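PDB 4KB5: mycosin-1 from Mycobacterium smegmatis, which acts as a subtilisin-like serine protease that cleaves EspB and may play a dual role in regulating ESX-1 secretion and virulence. Local coordinates for residues Trp45-Leu50 against Ala315-Gly320; Lys57-Ala62 against Ala365-Glu370; Val64-Ile69 against Leu321-Lys326; Pro77-Glu82 against Met104-Ile109. All coordinates share one frame; numbering follows the deposited sequence.

Contact 1: residues Trp45-Leu50 against Ala315-Gly320; sequences WANDYL and AAYVSG
The phenol ring of Tyr317 receives Leu50 and Ala46 from the same side, each at a slant that is neither squarely over the face nor at the edge. Leu50 CD1 sits 4.1 Å from the ring centroid of Tyr317, 30° off the ring normal, an off-centre CH-pi contact whose closest ring atom is Tyr317 CD1 at 3.6 Å. Ala46 meets the other end of the ring: its CB lies 3.7 Å from Tyr317 CZ and 3.3 Å from Tyr317 OH. Within helix 45-49 itself, Tyr49 CD1 lies in plane at the edge of the Trp45 indole. Ala46 lies in that helix and Leu50 directly follows it, one turn on, as the bond from Leu50 N to Ala46 O (2.9 Å) reflects, and this spacing brings both to the same ring. Leu50 CG lies anti to its carbonyl carbon (chi1 -65°), and the extended second torsion then carries CD1 out to the ring. Tyr317 belongs to helix 311-328, the long central helix of the subtilisin fold, whose first turn holds Ser312, the probable nucleophile of the charge relay system. The tyrosine side chain suits the place because the backbones stay well apart, 9.1 Å between Ala46 CA and Tyr317 CA, and a flat ring can bridge that gap. Alanine at position 46 is small enough to let the phenol end come close, while leucine is long enough to lay one methyl of its fork, CD1, against the ring. Pro282 of strand 279-282 packs against both Ala46 and Leu50, and Ile108 of helix 102-110 touches Tyr317.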
loop_
_atom_site.group_PDB
_atom_site.type_symbol
_atom_site.label_atom_id
_atom_site.label_comp_id
_atom_site.label_asym_id
_atom_site.label_seq_id
_atom_site.Cartn_x
_atom_site.Cartn_y
_atom_site.Cartn_z
ATOM N N TRP A 45 -11.192 10.268 -13.285
ATOM C CA TRP A 45 -12.426 9.647 -12.781
ATOM C C TRP A 45 -12.399 9.374 -11.296
ATOM O O TRP A 45 -13.414 9.554 -10.614
ATOM C CB TRP A 45 -12.804 8.399 -13.590
ATOM C CG TRP A 45 -12.057 7.121 -13.263
ATOM C CD1 TRP A 45 -10.966 6.571 -13.939
ATOM C CD2 TRP A 45 -12.360 6.160 -12.190
ATOM N NE1 TRP A 45 -10.570 5.390 -13.360
ATOM C CE2 TRP A 45 -11.365 5.085 -12.307
ATOM C CE3 TRP A 45 -13.318 6.090 -11.172
ATOM C CZ2 TRP A 45 -11.354 3.993 -11.442
ATOM C CZ3 TRP A 45 -13.287 4.992 -10.303
ATOM C CH2 TRP A 45 -12.336 3.962 -10.442
ATOM N N ALA A 46 -11.238 8.973 -10.768
ATOM C CA ALA A 46 -11.140 8.647 -9.338
ATOM C C ALA A 46 -11.398 9.874 -8.465
ATOM O O ALA A 46 -11.963 9.756 -7.374
ATOM C CB ALA A 46 -9.785 8.014 -9.011
ATOM N N ASN A 47 -10.991 11.049 -8.949
ATOM C CA ASN A 47 -11.238 12.302 -8.240
ATOM C C ASN A 47 -12.732 12.617 -8.111
ATOM O O ASN A 47 -13.176 13.112 -7.071
ATOM C CB ASN A 47 -10.536 13.472 -8.924
ATOM C CG ASN A 47 -9.022 13.465 -8.719
ATOM O OD1 ASN A 47 -8.461 14.410 -8.154
ATOM N ND2 ASN A 47 -8.358 12.402 -9.175
ATOM N N ASP A 48 -13.494 12.359 -9.177
ATOM C CA ASP A 48 -14.947 12.565 -9.147
ATOM C C ASP A 48 -15.601 11.485 -8.275
ATOM O O ASP A 48 -16.404 11.786 -7.417
ATOM C CB ASP A 48 -15.548 12.500 -10.552
ATOM C CG ASP A 48 -15.239 13.735 -11.396
ATOM O OD1 ASP A 48 -15.044 14.839 -10.839
ATOM O OD2 ASP A 48 -15.220 13.586 -12.635
ATOM N N TYR A 49 -15.241 10.232 -8.519
ATOM C CA TYR A 49 -15.783 9.095 -7.784
ATOM C C TYR A 49 -15.631 9.245 -6.261
ATOM O O TYR A 49 -16.578 9.004 -5.507
ATOM C CB TYR A 49 -15.099 7.827 -8.268
ATOM C CG TYR A 49 -15.721 6.556 -7.761
ATOM C CD1 TYR A 49 -16.546 5.794 -8.584
ATOM C CD2 TYR A 49 -15.476 6.100 -6.459
ATOM C CE1 TYR A 49 -17.114 4.614 -8.128
ATOM C CE2 TYR A 49 -16.051 4.927 -5.993
ATOM C CZ TYR A 49 -16.865 4.193 -6.831
ATOM O OH TYR A 49 -17.430 3.027 -6.384
ATOM N N LEU A 50 -14.444 9.667 -5.827
ATOM C CA LEU A 50 -14.127 9.815 -4.409
ATOM C C LEU A 50 -14.444 11.198 -3.862
ATOM O O LEU A 50 -14.164 11.472 -2.686
ATOM C CB LEU A 50 -12.632 9.511 -4.167
ATOM C CG LEU A 50 -12.148 8.084 -4.437
ATOM C CD1 LEU A 50 -10.623 8.045 -4.421
ATOM C CD2 LEU A 50 -12.724 7.117 -3.404
ATOM N N ALA A 315 -4.153 1.507 -2.616
ATOM C CA ALA A 315 -3.574 1.788 -1.293
ATOM C C ALA A 315 -3.184 3.250 -1.149
ATOM O O ALA A 315 -3.424 3.845 -0.108
ATOM C CB ALA A 315 -2.368 0.889 -1.034
ATOM N N ALA A 316 -2.582 3.836 -2.195
ATOM C CA ALA A 316 -2.219 5.260 -2.183
ATOM C C ALA A 316 -3.417 6.184 -1.903
ATOM O O ALA A 316 -3.324 7.118 -1.102
ATOM C CB ALA A 316 -1.494 5.658 -3.487
ATOM N N TYR A 317 -4.558 5.930 -2.536
ATOM C CA TYR A 317 -5.742 6.742 -2.239
ATOM C C TYR A 317 -6.124 6.700 -0.766
ATOM O O TYR A 317 -6.458 7.724 -0.168
ATOM C CB TYR A 317 -6.935 6.317 -3.101
ATOM C CG TYR A 317 -6.867 6.910 -4.485
ATOM C CD1 TYR A 317 -7.012 8.280 -4.666
ATOM C CD2 TYR A 317 -6.628 6.109 -5.603
ATOM C CE1 TYR A 317 -6.945 8.844 -5.919
ATOM C CE2 TYR A 317 -6.556 6.670 -6.870
ATOM C CZ TYR A 317 -6.720 8.034 -7.006
ATOM O OH TYR A 317 -6.638 8.622 -8.227
ATOM N N VAL A 318 -6.046 5.505 -0.188
ATOM C CA VAL A 318 -6.421 5.292 1.219
ATOM C C VAL A 318 -5.381 5.912 2.166
ATOM O O VAL A 318 -5.742 6.521 3.196
ATOM C CB VAL A 318 -6.677 3.781 1.483
ATOM C CG1 VAL A 318 -7.072 3.534 2.935
ATOM C CG2 VAL A 318 -7.778 3.270 0.562
ATOM N N SER A 319 -4.096 5.816 1.798
ATOM C CA SER A 319 -3.054 6.555 2.537
ATOM C C SER A 319 -3.303 8.042 2.493
ATOM O O SER A 319 -3.178 8.729 3.510
ATOM C CB SER A 319 -1.647 6.264 1.995
ATOM O OG SER A 319 -1.293 4.926 2.252
ATOM N N GLY A 320 -3.638 8.560 1.315
ATOM C CA GLY A 320 -4.028 9.979 1.229
ATOM C C GLY A 320 -5.187 10.306 2.159
ATOM O O GLY A 320 -5.181 11.333 2.852
#

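Contact 2: residues Lys57-Ala62 against Ala365-Glu370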
loop_
_atom_site.group_PDB
_atom_site.type_symbol
_atom_site.label_atom_id
_atom_site.label_comp_id
_atom_site.label_asym_id
_atom_site.label_seq_id
_atom_site.Cartn_x
_atom_site.Cartn_y
_atom_site.Cartn_z
ATOM N N LYS A 57 -12.295 20.418 1.213
ATOM C CA LYS A 57 -12.854 21.529 1.990
ATOM C C LYS A 57 -12.674 21.308 3.492
ATOM O O LYS A 57 -12.743 22.253 4.277
ATOM C CB LYS A 57 -14.338 21.733 1.658
ATOM C CG LYS A 57 -14.551 22.195 0.224
ATOM C CD LYS A 57 -16.005 22.404 -0.151
ATOM C CE LYS A 57 -16.071 22.999 -1.551
ATOM N NZ LYS A 57 -17.456 23.042 -2.088
ATOM N N PHE A 58 -12.428 20.059 3.883
ATOM C CA PHE A 58 -12.293 19.696 5.293
ATOM C C PHE A 58 -10.853 19.450 5.753
ATOM O O PHE A 58 -10.555 19.596 6.937
ATOM C CB PHE A 58 -13.171 18.488 5.604
ATOM C CG PHE A 58 -14.619 18.708 5.266
ATOM C CD1 PHE A 58 -15.412 19.544 6.056
ATOM C CD2 PHE A 58 -15.179 18.115 4.142
ATOM C CE1 PHE A 58 -16.744 19.766 5.733
ATOM C CE2 PHE A 58 -16.510 18.334 3.814
ATOM C CZ PHE A 58 -17.293 19.161 4.612
ATOM N N ALA A 59 -9.977 19.068 4.824
ATOM C CA ALA A 59 -8.561 18.789 5.121
ATOM C C ALA A 59 -7.738 18.718 3.839
ATOM O O ALA A 59 -8.273 18.384 2.783
ATOM C CB ALA A 59 -8.428 17.483 5.897
ATOM N N THR A 60 -6.440 19.014 3.944
ATOM C CA THR A 60 -5.498 18.868 2.826
ATOM C C THR A 60 -4.274 18.001 3.181
ATOM O O THR A 60 -3.415 17.757 2.333
ATOM C CB THR A 60 -4.949 20.232 2.352
ATOM O OG1 THR A 60 -4.402 20.933 3.473
ATOM C CG2 THR A 60 -6.018 21.081 1.682
ATOM N N GLY A 61 -4.190 17.553 4.434
ATOM C CA GLY A 61 -3.021 16.810 4.911
ATOM C C GLY A 61 -1.889 17.696 5.424
ATOM O O GLY A 61 -0.785 17.210 5.671
ATOM N N ALA A 62 -2.161 18.991 5.593
ATOM C CA ALA A 62 -1.186 19.928 6.144
ATOM C C ALA A 62 -0.716 19.433 7.498
ATOM O O ALA A 62 -1.536 19.048 8.341
ATOM C CB ALA A 62 -1.789 21.322 6.276
ATOM N N ALA A 365 -17.410 11.199 3.849
ATOM C CA ALA A 365 -18.009 10.566 5.030
ATOM C C ALA A 365 -16.964 10.371 6.128
ATOM O O ALA A 365 -17.211 10.736 7.287
ATOM C CB ALA A 365 -18.661 9.248 4.661
ATOM N N ALA A 366 -15.793 9.833 5.757
ATOM C CA ALA A 366 -14.671 9.672 6.723
ATOM C C ALA A 366 -14.298 10.962 7.442
ATOM O O ALA A 366 -13.855 10.943 8.593
ATOM C CB ALA A 366 -13.443 9.070 6.051
ATOM N N LEU A 367 -14.480 12.087 6.765
ATOM C CA LEU A 367 -14.056 13.362 7.324
ATOM C C LEU A 367 -15.148 14.099 8.103
ATOM O O LEU A 367 -14.856 15.065 8.808
ATOM C CB LEU A 367 -13.472 14.255 6.215
ATOM C CG LEU A 367 -12.109 13.814 5.649
ATOM C CD1 LEU A 367 -11.841 14.431 4.279
ATOM C CD2 LEU A 367 -10.972 14.130 6.609
ATOM N N THR A 368 -16.395 13.645 7.986
ATOM C CA THR A 368 -17.542 14.392 8.542
ATOM C C THR A 368 -18.448 13.603 9.505
ATOM O O THR A 368 -19.008 14.199 10.412
ATOM C CB THR A 368 -18.434 15.013 7.429
ATOM O OG1 THR A 368 -18.879 13.980 6.546
ATOM C CG2 THR A 368 -17.681 16.051 6.621
ATOM N N TRP A 369 -18.602 12.291 9.317
ATOM C CA TRP A 369 -19.495 11.496 10.191
ATOM C C TRP A 369 -19.050 11.517 11.625
ATOM O O TRP A 369 -17.840 11.526 11.921
ATOM C CB TRP A 369 -19.608 10.041 9.742
ATOM C CG TRP A 369 -20.461 9.781 8.520
ATOM C CD1 TRP A 369 -20.820 10.681 7.519
ATOM C CD2 TRP A 369 -21.054 8.496 8.099
ATOM N NE1 TRP A 369 -21.587 10.072 6.563
ATOM C CE2 TRP A 369 -21.760 8.762 6.843
ATOM C CE3 TRP A 369 -21.081 7.206 8.628
ATOM C CZ2 TRP A 369 -22.454 7.769 6.160
ATOM C CZ3 TRP A 369 -21.785 6.209 7.927
ATOM C CH2 TRP A 369 -22.452 6.487 6.723
ATOM N N GLU A 370 -20.029 11.520 12.529
ATOM C CA GLU A 370 -19.758 11.386 13.952
ATOM C C GLU A 370 -20.028 9.941 14.343
ATOM O O GLU A 370 -21.151 9.433 14.191
ATOM C CB GLU A 370 -20.618 12.346 14.769
ATOM C CG GLU A 370 -19.936 12.879 16.018
ATOM C CD GLU A 370 -20.924 13.297 17.091
ATOM O OE1 GLU A 370 -20.620 13.088 18.281
ATOM O OE2 GLU A 370 -22.004 13.823 16.753
#
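Thr368 is turned so that its methyl, CG2, lies anti to the carbonyl carbon while OG1 falls between the backbone N and the carbonyl carbon (chi1 57°), and Phe58 swings its ring to meet that methyl with CG likewise anti to its own carbonyl carbon (chi1 -57°). The contact belongs to the periphery of the subtilisin-like domain, where the loop leading from helix 52-55 into strand 65-70 packs on helix 363-368, far along the chain and away from the catalytic residues. Its main feature is a CH-pi contact: Thr368 CG2 stands 3.8 Å from the centroid of the Phe58 ring and 13° off the ring normal, practically centred over one face. Threonine suits this place because its two branches divide the work. OG1 is hydrogen-bonded to the carbonyl O of Val364, four residues earlier, which holds the rotation of the side chain, while the methyl is presented to the aromatic face. Phenylalanine in turn offers a broad apolar surface at a partly exposed position. The closest backbones are those of Phe58 and Leu367, with 6.9 Å between the CA of Phe58 and the CA of Leu367. Helix 311-328 is the common neighbour of both segments: its Arg328 hydrogen-bonds Leu367 O and makes a weak bond to Phe58 O, tying both to one guanidinium group. The aliphatic contacts are longer, and two of their residues, Ala59 and Leu367, are buried: Phe58 CB lies 4.3 Å from Leu367 CB, and Leu367 CD2 reaches to 4.3 Å from Ala59 CB.

Contact 3: residues Val64-Ile69 against Leu321-Lys326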
loop_
_atom_site.group_PDB
_atom_site.type_symbol
_atom_site.label_atom_id
_atom_site.label_comp_id
_atom_site.label_asym_id
_atom_site.label_seq_id
_atom_site.Cartn_x
_atom_site.Cartn_y
_atom_site.Cartn_z
ATOM N N VAL A 64 1.104 16.744 8.033
ATOM C CA VAL A 64 1.207 15.292 8.101
ATOM C C VAL A 64 2.312 14.776 7.190
ATOM O O VAL A 64 2.472 15.256 6.075
ATOM C CB VAL A 64 -0.136 14.603 7.740
ATOM C CG1 VAL A 64 0.008 13.082 7.793
ATOM C CG2 VAL A 64 -1.253 15.080 8.665
ATOM N N THR A 65 3.058 13.784 7.664
ATOM C CA THR A 65 4.132 13.185 6.880
ATOM C C THR A 65 3.758 11.772 6.480
ATOM O O THR A 65 3.397 10.956 7.326
ATOM C CB THR A 65 5.460 13.192 7.685
ATOM O OG1 THR A 65 5.840 14.548 7.940
ATOM C CG2 THR A 65 6.588 12.497 6.930
ATOM N N VAL A 66 3.822 11.497 5.184
ATOM C CA VAL A 66 3.516 10.182 4.653
ATOM C C VAL A 66 4.760 9.557 4.046
ATOM O O VAL A 66 5.415 10.161 3.175
ATOM C CB VAL A 66 2.403 10.243 3.577
ATOM C CG1 VAL A 66 2.038 8.840 3.091
ATOM C CG2 VAL A 66 1.173 10.960 4.129
ATOM N N ALA A 67 5.084 8.353 4.516
ATOM C CA ALA A 67 6.164 7.577 3.948
ATOM C C ALA A 67 5.634 6.697 2.832
ATOM O O ALA A 67 4.618 5.989 2.978
ATOM C CB ALA A 67 6.845 6.735 5.023
ATOM N N VAL A 68 6.324 6.731 1.706
ATOM C CA VAL A 68 5.929 5.941 0.555
ATOM C C VAL A 68 6.973 4.855 0.397
ATOM O O VAL A 68 8.120 5.131 0.015
ATOM C CB VAL A 68 5.825 6.816 -0.704
ATOM C CG1 VAL A 68 5.298 6.011 -1.884
ATOM C CG2 VAL A 68 4.930 8.016 -0.434
ATOM N N ILE A 69 6.594 3.621 0.724
ATOM C CA ILE A 69 7.523 2.490 0.603
ATOM C C ILE A 69 7.208 1.766 -0.699
ATOM O O ILE A 69 6.185 1.078 -0.825
ATOM C CB ILE A 69 7.511 1.576 1.860
ATOM C CG1 ILE A 69 7.900 2.395 3.108
ATOM C CG2 ILE A 69 8.463 0.400 1.674
ATOM C CD1 ILE A 69 7.942 1.613 4.417
ATOM N N LEU A 321 -6.199 9.439 2.187
ATOM C CA LEU A 321 -7.355 9.692 3.073
ATOM C C LEU A 321 -6.928 9.682 4.553
ATOM O O LEU A 321 -7.325 10.553 5.357
ATOM C CB LEU A 321 -8.478 8.676 2.798
ATOM C CG LEU A 321 -9.718 8.758 3.729
ATOM C CD1 LEU A 321 -10.352 10.152 3.750
ATOM C CD2 LEU A 321 -10.759 7.709 3.365
ATOM N N ALA A 322 -6.091 8.713 4.916
ATOM C CA ALA A 322 -5.609 8.647 6.303
ATOM C C ALA A 322 -4.928 9.954 6.731
ATOM O O ALA A 322 -5.098 10.409 7.876
ATOM C CB ALA A 322 -4.692 7.436 6.507
ATOM N N ALA A 323 -4.183 10.569 5.806
ATOM C CA ALA A 323 -3.551 11.867 6.066
ATOM C C ALA A 323 -4.574 12.992 6.251
ATOM O O ALA A 323 -4.444 13.822 7.157
ATOM C CB ALA A 323 -2.564 12.206 4.955
ATOM N N LEU A 324 -5.595 13.022 5.400
ATOM C CA LEU A 324 -6.719 13.953 5.609
ATOM C C LEU A 324 -7.334 13.771 7.000
ATOM O O LEU A 324 -7.520 14.741 7.743
ATOM C CB LEU A 324 -7.795 13.761 4.529
ATOM C CG LEU A 324 -7.347 14.001 3.080
ATOM C CD1 LEU A 324 -8.532 13.973 2.129
ATOM C CD2 LEU A 324 -6.618 15.329 2.960
ATOM N N VAL A 325 -7.632 12.518 7.347
ATOM C CA VAL A 325 -8.222 12.201 8.652
ATOM C C VAL A 325 -7.283 12.634 9.781
ATOM O O VAL A 325 -7.725 13.236 10.762
ATOM C CB VAL A 325 -8.575 10.700 8.769
ATOM C CG1 VAL A 325 -9.044 10.361 10.180
ATOM C CG2 VAL A 325 -9.632 10.327 7.736
ATOM N N LYS A 326 -5.987 12.368 9.614
ATOM C CA LYS A 326 -4.986 12.738 10.621
ATOM C C LYS A 326 -4.933 14.255 10.872
ATOM O O LYS A 326 -4.826 14.693 12.013
ATOM C CB LYS A 326 -3.615 12.176 10.228
ATOM C CG LYS A 326 -2.476 12.476 11.187
ATOM C CD LYS A 326 -2.731 11.918 12.578
ATOM C CE LYS A 326 -1.576 12.245 13.501
ATOM N NZ LYS A 326 -1.873 11.850 14.901
#
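Apolar packing makes up most of this contact, with Val64 and Val66 closing on Ala323 of the central helix. Val64 CG1 is 3.9 Å from Ala323 CB, and Val66 CG2 comes to 4.0 Å from the same methyl, so one alanine carbon touches branches of both valines. The two valines, two residues apart, present their side chains on one side of the extended chain, whereas Thr65 between them points away. Val64 CG2, which lies anti to the carbonyl carbon of its own residue, adds a further apolar pair, meeting Lys326 CG obliquely at 3.8 Å. Lys326 then bends at its second torsion (chi2 60°) and leads its ammonium group off to a hydrogen bond with Pro330 O. A second kind of contact sets the methyl Val64 CG2 against a carbonyl, 3.7 Å from Ala323 O. No hydrogen bond joins the segments; the polar backbone of Val64 and Val66 pairs instead with strand 127-132, beside strand 65-70 in the parallel sheet of the alpha/beta core. With only a methyl at Ala323, helix and chain can approach to 6.2 Å between Val64 CA and Ala323 CA, while the compact, branched valines fill the interface, a seam held by shape and burial and not by directional bonds.

Contact 4: residues Pro77-Glu82 against Met104-Ile109; sequences PRVPAE and MTAAII
A single side chain, that of Val79, carries the contact with Ala106 and Ala107, and it does so from the first position of an inverse gamma turn centred on Pro80. A weak backbone hydrogen bond from Ala81 N to Val79 O (2.9 Å) closes the turn, and Val79 N is hydrogen-bonded to Ser76 OG. Val79 straddles two successive residues of helix 102-110. Its CG1, anti to the backbone N (chi1 -166°), lies 3.8 Å from Ala106 CB, and its CG2 lies 3.8 Å from Ala107 CB. This forked shape is what fits valine to the place, one branch for each methyl. The alanines suit it equally, since their short side chains let loop and helix come within 5.7 Å, measured from Val79 CA to Ala107 CA. Leu289 of strand 288-289 touches both Val79 and Ala107 and so joins the same apolar cluster. On this helix Thr105 OG1 is hydrogen-bonded to OD2 of Asp70, a probable charge relay residue. His101, another, immediately precedes the helix, the arrangement characteristic of subtilases, in which the helix after the catalytic histidine packs in the core beside the strand that ends at the aspartate.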
loop_
_atom_site.group_PDB
_atom_site.type_symbol
_atom_site.label_atom_id
_atom_site.label_comp_id
_atom_site.label_asym_id
_atom_site.label_seq_id
_atom_site.Cartn_x
_atom_site.Cartn_y
_atom_site.Cartn_z
ATOM N N PRO A 77 8.503 19.730 -8.227
ATOM C CA PRO A 77 7.702 20.640 -7.398
ATOM C C PRO A 77 6.270 20.144 -7.133
ATOM O O PRO A 77 5.734 20.425 -6.080
ATOM C CB PRO A 77 7.686 21.942 -8.219
ATOM C CG PRO A 77 8.986 21.896 -8.972
ATOM C CD PRO A 77 9.156 20.445 -9.348
ATOM N N ARG A 78 5.657 19.415 -8.059
ATOM C CA ARG A 78 4.324 18.870 -7.775
ATOM C C ARG A 78 4.343 17.555 -6.973
ATOM O O ARG A 78 3.323 17.188 -6.380
ATOM C CB ARG A 78 3.483 18.721 -9.052
ATOM C CG ARG A 78 2.994 20.053 -9.620
ATOM C CD ARG A 78 2.221 19.861 -10.909
ATOM N NE ARG A 78 0.863 19.385 -10.656
ATOM C CZ ARG A 78 0.020 18.991 -11.608
ATOM N NH1 ARG A 78 0.399 19.007 -12.886
ATOM N NH2 ARG A 78 -1.205 18.581 -11.282
ATOM N N VAL A 79 5.479 16.847 -6.974
ATOM C CA VAL A 79 5.653 15.614 -6.171
ATOM C C VAL A 79 6.951 15.771 -5.369
ATOM O O VAL A 79 7.968 15.137 -5.674
ATOM C CB VAL A 79 5.708 14.329 -7.040
ATOM C CG1 VAL A 79 5.546 13.074 -6.175
ATOM C CG2 VAL A 79 4.652 14.347 -8.145
ATOM N N PRO A 80 6.931 16.661 -4.365
ATOM C CA PRO A 80 8.158 17.080 -3.700
ATOM C C PRO A 80 8.610 16.132 -2.597
ATOM O O PRO A 80 8.749 16.537 -1.453
ATOM C CB PRO A 80 7.785 18.459 -3.129
ATOM C CG PRO A 80 6.312 18.364 -2.869
ATOM C CD PRO A 80 5.746 17.387 -3.864
ATOM N N ALA A 81 8.856 14.877 -2.948
ATOM C CA ALA A 81 9.288 13.883 -1.970
ATOM C C ALA A 81 10.674 14.202 -1.404
ATOM O O ALA A 81 11.514 14.841 -2.074
ATOM C CB ALA A 81 9.287 12.488 -2.597
ATOM N N GLU A 82 10.896 13.736 -0.172
ATOM C CA GLU A 82 12.180 13.870 0.516
ATOM C C GLU A 82 12.825 12.490 0.672
ATOM O O GLU A 82 12.119 11.474 0.749
ATOM C CB GLU A 82 12.018 14.556 1.882
ATOM C CG GLU A 82 11.729 16.056 1.823
ATOM C CD GLU A 82 12.918 16.910 1.361
ATOM O OE1 GLU A 82 12.680 17.947 0.702
ATOM O OE2 GLU A 82 14.087 16.568 1.656
ATOM N N MET A 104 4.343 7.810 -9.251
ATOM C CA MET A 104 2.889 7.901 -9.433
ATOM C C MET A 104 2.097 7.560 -8.159
ATOM O O MET A 104 1.012 8.127 -7.921
ATOM C CB MET A 104 2.447 6.997 -10.587
ATOM C CG MET A 104 2.827 7.544 -11.969
ATOM S SD MET A 104 4.275 6.742 -12.693
ATOM C CE MET A 104 3.515 5.291 -13.405
ATOM N N THR A 105 2.640 6.650 -7.346
ATOM C CA THR A 105 2.047 6.314 -6.039
ATOM C C THR A 105 2.034 7.552 -5.154
ATOM O O THR A 105 0.995 7.906 -4.585
ATOM C CB THR A 105 2.817 5.177 -5.333
ATOM O OG1 THR A 105 2.884 4.038 -6.202
ATOM C CG2 THR A 105 2.111 4.764 -4.046
ATOM N N ALA A 106 3.193 8.212 -5.064
ATOM C CA ALA A 106 3.374 9.439 -4.279
ATOM C C ALA A 106 2.483 10.585 -4.752
ATOM O O ALA A 106 1.985 11.369 -3.942
ATOM C CB ALA A 106 4.847 9.877 -4.306
ATOM N N ALA A 107 2.304 10.695 -6.066
ATOM C CA ALA A 107 1.496 11.777 -6.640
ATOM C C ALA A 107 0.015 11.560 -6.326
ATOM O O ALA A 107 -0.693 12.517 -6.032
ATOM C CB ALA A 107 1.715 11.884 -8.148
ATOM N N ILE A 108 -0.449 10.315 -6.368
ATOM C CA ILE A 108 -1.828 10.017 -5.914
ATOM C C ILE A 108 -2.037 10.467 -4.462
ATOM O O ILE A 108 -3.070 11.074 -4.121
ATOM C CB ILE A 108 -2.200 8.549 -6.165
ATOM C CG1 ILE A 108 -2.479 8.383 -7.665
ATOM C CG2 ILE A 108 -3.445 8.137 -5.363
ATOM C CD1 ILE A 108 -2.320 6.977 -8.193
ATOM N N ILE A 109 -1.021 10.233 -3.622
ATOM C CA ILE A 109 -1.134 10.553 -2.213
ATOM C C ILE A 109 -1.125 12.060 -2.025
ATOM O O ILE A 109 -1.995 12.607 -1.347
ATOM C CB ILE A 109 -0.018 9.881 -1.362
ATOM C CG1 ILE A 109 -0.193 8.359 -1.332
ATOM C CG2 ILE A 109 0.021 10.445 0.058
ATOM C CD1 ILE A 109 1.052 7.609 -0.877
#

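How the contacts relate
All four contacts lie in one subtilisin-like domain. Helix 311-328 serves contacts 1 and 3 with adjoining segments, their centres 13 Å apart. Contact 2 packs against the same helix through Leu324, where Ala59 and Leu367 both touch it. Contact 4 brings in helix 102-110: Ile108 meets Ala316 and Tyr317 of contact 1, and Ile109 meets Ala316 and also Val66 and Val68 of contact 3. Along the chain contacts 1 and 2 cross, as do 1 and 3, contact 3 is nested within contact 2, and contact 4 lies inside the loops closed by all the others. In contacts 1 to 3 early segments pack on helices from late in the chain; contact 4 is more local.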